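Endoribonuclease L-PSP/chorismate mutase-like domain-containing protein (Shewanella oneidensis, PDB 2OTM) is of unknown function but belongs to the YjgF/L-PSP family and is a putative endoribonuclease, found here as an assembly of three subunits. Local coordinates at residues Y30-G34 with S35-T39; Q79-A83 with C84-S88. One frame throughout, in Å; residues are numbered along the deposited sequence.

Overall arrangement
Interaction 1 is the hairpin of strands 30-33 and 36-39, at the margin of the five-stranded mixed sheet. Interaction 2, later in the chain, is the C-terminal end of helix 62-84 and the loop leading to strand 92-100. Their centres lie about 12 Å apart, on the same side of the chain's centre, within one YjgF-like domain. Direct packing joins them: Y30 CZ lies 3.5 Å from A83 CB, and L37 CD2 lies 3.9 Å from L80 CD2. The last turn or so of the helix thus covers Y30, L37 and T39 on one face of the hairpin, while the face carrying S31, V33, Q36 and M38 meets neighbouring subunits, placing the hairpin between the domain core and the assembly interface.

Interaction 1: residues Y30-G34 with S35-T39; sequences YSIVG and SQLMT
The backbone oxygen of V33 accepts two donors: Q36 N at 2.8 Å and, weakly, a water that also donates to Q36 OE1. The backbone N-H of Q36 reaches it from 38° above the carbonyl plane, as the bond closes a type II' beta turn from V33 to Q36. G34 takes the first corner with a positive phi of 60°, a value that favours glycine. The reciprocal bond, V33 N to Q36 O, is 2.9 Å long, and S31 and M38 likewise exchange two backbone bonds, giving an antiparallel hairpin with a two-residue turn, G34-S35.

Side chains alternate between its faces. On one, L37 CD1 lies against two alternate residues of the opposing strand, 3.3 Å from Y30 CD1 and 3.4 Å from I32 CG1, the latter tighter than ordinary van der Waals contact. With CG anti to the L37 backbone N (chi1 170°), the branch is carried across to that strand, meeting the tyrosine ring at a slant. Helix 62-84 packs on this face, touching both Y30 and L37.

The other face mixes polar and apolar groups. S31 OG lies 3.4 Å from M38 CG, but its hydrogen bonds go to S131 OG and Y94 O of the second subunit. Beyond it, the bent selenomethionine chain brings M38 CE within 3.9 Å of V33 CG1. Q36 NE2 bonds to Y94 OH of its own chain; Q36 OE1 bonds to Q36 NE2 of the second subunit and, weakly, to that of the third. The chemistry therefore divides by face: largely apolar packing around Y30, I32 and L37, partly under the helix, and on the reverse buried polar ends satisfied by neighbouring subunits together with Y94 of the same chain, consistent with a hairpin used for subunit association.

Interaction 2: residues Q79-A83 with C84-S88; sequences QLKQA and CGELS
The backbone bonds C84 N to L80 O (2.9 Å) and G85 N to K81 O (2.8 Å) complete the final turn of helix 62-84, a glycine-terminated helix C-terminus. G85 is the first residue to leave helical geometry, and its positive phi of 85° turns the chain away.

K81 reaches forward to this exit: its chain, bent at chi2 and chi4, lets NZ donate a hydrogen bond to G85 O (2.8 Å), the donor tilted 18° from the carbonyl plane with a C=O...N angle of 153°. Alongside, L87 CD2 packs on the helix backbone, 3.6 Å from K81 N, and touches L80 CB (4.0 Å) and K81 CB (3.9 Å).

Further out, E7 of helix 6-12 forms a salt bridge with K81 NZ. E86 OE2, at 4.5 Å from K81 NZ, is beyond a salt bridge. Replacing K81 with an alanine would probably leave G85 O without this donor and the E7 carboxylate without this positive partner. E7 also ties down the loop itself, since the same E7 OE2 that meets K81 NZ accepts the backbone N-H of L87.

Interaction 1: residues Y30-G34 with S35-T39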
loop_
_atom_site.group_PDB
_atom_site.type_symbol
_atom_site.label_atom_id
_atom_site.label_comp_id
_atom_site.label_asym_id
_atom_site.label_seq_id
_atom_site.Cartn_x
_atom_site.Cartn_y
_atom_site.Cartn_z
ATOM N N TYR B 30 -3.525 1.585 -15.571
ATOM C CA TYR B 30 -2.139 1.695 -15.173
ATOM C C TYR B 30 -1.708 3.142 -15.269
ATOM O O TYR B 30 -2.355 3.963 -15.957
ATOM C CB TYR B 30 -1.217 0.807 -16.032
ATOM C CG TYR B 30 -1.167 1.157 -17.495
ATOM C CD1 TYR B 30 -0.256 2.069 -17.989
ATOM C CD2 TYR B 30 -2.036 0.559 -18.390
ATOM C CE1 TYR B 30 -0.232 2.394 -19.338
ATOM C CE2 TYR B 30 -2.012 0.868 -19.720
ATOM C CZ TYR B 30 -1.115 1.789 -20.186
ATOM O OH TYR B 30 -1.104 2.083 -21.519
ATOM N N SER B 31 -0.629 3.472 -14.566
ATOM C CA SER B 31 0.001 4.751 -14.724
ATOM C C SER B 31 1.510 4.587 -14.815
ATOM O O SER B 31 2.066 3.529 -14.516
ATOM C CB SER B 31 -0.409 5.724 -13.601
ATOM O OG SER B 31 -0.075 5.297 -12.291
ATOM N N ILE B 32 2.175 5.625 -15.305
ATOM C CA ILE B 32 3.626 5.601 -15.466
ATOM C C ILE B 32 4.188 6.908 -14.912
ATOM O O ILE B 32 3.664 8.004 -15.202
ATOM C CB ILE B 32 4.082 5.413 -16.943
ATOM C CG1 ILE B 32 3.577 4.086 -17.509
ATOM C CG2 ILE B 32 5.626 5.452 -17.070
ATOM C CD1 ILE B 32 3.816 3.861 -19.009
ATOM N N VAL B 33 5.209 6.782 -14.062
ATOM C CA VAL B 33 5.982 7.924 -13.565
ATOM C C VAL B 33 7.443 7.570 -13.795
ATOM O O VAL B 33 7.951 6.554 -13.318
ATOM C CB VAL B 33 5.692 8.263 -12.083
ATOM C CG1 VAL B 33 5.966 7.062 -11.167
ATOM C CG2 VAL B 33 6.510 9.456 -11.649
ATOM N N GLY B 34 8.110 8.361 -14.613
ATOM C CA GLY B 34 9.469 8.051 -14.990
ATOM C C GLY B 34 9.550 6.717 -15.676
ATOM O O GLY B 34 8.930 6.506 -16.717
ATOM N N SER B 35 10.301 5.810 -15.066
ATOM C CA SER B 35 10.473 4.455 -15.577
ATOM C C SER B 35 9.589 3.423 -14.842
ATOM O O SER B 35 9.717 2.229 -15.080
ATOM C CB SER B 35 11.935 4.060 -15.418
ATOM O OG SER B 35 12.251 3.937 -14.028
ATOM N N GLN B 36 8.674 3.893 -13.990
ATOM C CA GLN B 36 7.872 3.021 -13.142
ATOM C C GLN B 36 6.451 2.945 -13.662
ATOM O O GLN B 36 5.772 3.952 -13.761
ATOM C CB GLN B 36 7.878 3.553 -11.702
ATOM C CG GLN B 36 9.260 3.536 -11.086
ATOM C CD GLN B 36 9.357 4.306 -9.794
ATOM O OE1 GLN B 36 10.175 5.193 -9.680
ATOM N NE2 GLN B 36 8.524 3.982 -8.823
ATOM N N LEU B 37 6.034 1.740 -14.024
ATOM C CA LEU B 37 4.705 1.438 -14.512
ATOM C C LEU B 37 3.974 0.678 -13.409
ATOM O O LEU B 37 4.508 -0.303 -12.887
ATOM C CB LEU B 37 4.834 0.567 -15.757
ATOM C CG LEU B 37 3.611 -0.111 -16.378
ATOM C CD1 LEU B 37 2.613 0.875 -16.853
ATOM C CD2 LEU B 37 4.081 -0.953 -17.550
HETATM N N MSE B 38 2.781 1.135 -13.040
HETATM C CA MSE B 38 2.046 0.501 -11.961
HETATM C C MSE B 38 0.610 0.271 -12.373
HETATM O O MSE B 38 -0.025 1.143 -12.954
HETATM C CB MSE B 38 2.134 1.340 -10.709
HETATM C CG MSE B 38 1.609 2.731 -10.856
HETATM SE SE MSE B 38 2.282 3.816 -9.434
HETATM C CE MSE B 38 4.096 3.913 -9.902
ATOM N N THR B 39 0.089 -0.914 -12.070
ATOM C CA THR B 39 -1.303 -1.218 -12.395
ATOM C C THR B 39 -2.247 -0.751 -11.273
ATOM O O THR B 39 -1.834 -0.522 -10.135
ATOM C CB THR B 39 -1.507 -2.719 -12.645
ATOM O OG1 THR B 39 -1.449 -3.440 -11.395
ATOM C CG2 THR B 39 -0.455 -3.227 -13.600
HETATM O O HOH W 1 9.923 7.833 -11.330
#

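Interaction 2: residues Q79-A83 with C84-S88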
loop_
_atom_site.group_PDB
_atom_site.type_symbol
_atom_site.label_atom_id
_atom_site.label_comp_id
_atom_site.label_asym_id
_atom_site.label_seq_id
_atom_site.Cartn_x
_atom_site.Cartn_y
_atom_site.Cartn_z
ATOM N N GLN B 79 -2.391 -6.796 -18.513
ATOM C CA GLN B 79 -2.443 -5.347 -18.414
ATOM C C GLN B 79 -1.088 -4.749 -18.794
ATOM O O GLN B 79 -1.019 -3.753 -19.504
ATOM C CB GLN B 79 -2.794 -4.953 -16.973
ATOM C CG GLN B 79 -2.955 -3.455 -16.754
ATOM C CD GLN B 79 -4.133 -2.944 -17.505
ATOM O OE1 GLN B 79 -5.264 -3.157 -17.084
ATOM N NE2 GLN B 79 -3.886 -2.298 -18.648
ATOM N N LEU B 80 -0.018 -5.379 -18.324
ATOM C CA LEU B 80 1.338 -4.903 -18.601
ATOM C C LEU B 80 1.625 -5.026 -20.091
ATOM O O LEU B 80 2.237 -4.131 -20.679
ATOM C CB LEU B 80 2.378 -5.692 -17.803
ATOM C CG LEU B 80 2.350 -5.531 -16.279
ATOM C CD1 LEU B 80 3.407 -6.420 -15.673
ATOM C CD2 LEU B 80 2.534 -4.064 -15.867
ATOM N N LYS B 81 1.185 -6.124 -20.694
ATOM C CA LYS B 81 1.421 -6.322 -22.123
ATOM C C LYS B 81 0.713 -5.269 -22.965
ATOM O O LYS B 81 1.227 -4.822 -24.003
ATOM C CB LYS B 81 0.954 -7.700 -22.587
ATOM C CG LYS B 81 1.211 -7.917 -24.099
ATOM C CD LYS B 81 1.559 -9.334 -24.437
ATOM C CE LYS B 81 1.653 -9.540 -25.961
ATOM N NZ LYS B 81 2.973 -9.138 -26.560
ATOM N N GLN B 82 -0.486 -4.892 -22.529
ATOM C CA GLN B 82 -1.216 -3.832 -23.204
ATOM C C GLN B 82 -0.481 -2.509 -23.112
ATOM O O GLN B 82 -0.417 -1.768 -24.083
ATOM C CB GLN B 82 -2.615 -3.695 -22.625
ATOM C CG GLN B 82 -3.552 -2.865 -23.470
ATOM C CD GLN B 82 -4.797 -2.474 -22.693
ATOM O OE1 GLN B 82 -5.901 -2.882 -23.037
ATOM N NE2 GLN B 82 -4.616 -1.715 -21.610
ATOM N N ALA B 83 0.087 -2.224 -21.953
ATOM C CA ALA B 83 0.829 -1.013 -21.749
ATOM C C ALA B 83 2.146 -0.975 -22.541
ATOM O O ALA B 83 2.478 0.069 -23.088
ATOM C CB ALA B 83 1.123 -0.840 -20.282
ATOM N N CYS B 84 2.888 -2.087 -22.603
ATOM C CA CYS B 84 4.232 -1.968 -23.192
ATOM C C CYS B 84 4.436 -2.699 -24.504
ATOM O O CYS B 84 5.471 -2.531 -25.126
ATOM C CB CYS B 84 5.307 -2.346 -22.182
ATOM S SG CYS B 84 5.250 -4.038 -21.719
ATOM N N GLY B 85 3.445 -3.461 -24.946
ATOM C CA GLY B 85 3.491 -4.096 -26.267
ATOM C C GLY B 85 4.225 -5.414 -26.279
ATOM O O GLY B 85 3.660 -6.437 -26.697
ATOM N N GLU B 86 5.485 -5.389 -25.850
ATOM C CA GLU B 86 6.336 -6.552 -25.770
ATOM C C GLU B 86 6.758 -6.631 -24.327
ATOM O O GLU B 86 7.351 -5.698 -23.807
ATOM C CB GLU B 86 7.552 -6.368 -26.679
ATOM C CG GLU B 86 7.247 -6.470 -28.173
ATOM C CD GLU B 86 6.907 -7.889 -28.612
ATOM O OE1 GLU B 86 7.434 -8.868 -28.025
ATOM O OE2 GLU B 86 6.098 -8.034 -29.548
ATOM N N LEU B 87 6.450 -7.752 -23.681
ATOM C CA LEU B 87 6.784 -7.939 -22.278
ATOM C C LEU B 87 8.303 -7.989 -22.060
ATOM O O LEU B 87 8.763 -7.795 -20.945
ATOM C CB LEU B 87 6.101 -9.194 -21.737
ATOM C CG LEU B 87 4.577 -9.119 -21.523
ATOM C CD1 LEU B 87 4.018 -10.486 -21.197
ATOM C CD2 LEU B 87 4.203 -8.110 -20.420
ATOM N N SER B 88 9.076 -8.248 -23.125
ATOM C CA SER B 88 10.545 -8.118 -23.059
ATOM C C SER B 88 11.031 -6.732 -22.688
ATOM O O SER B 88 12.170 -6.546 -22.295
ATOM C CB SER B 88 11.156 -8.455 -24.425
ATOM O OG SER B 88 10.943 -9.811 -24.713
#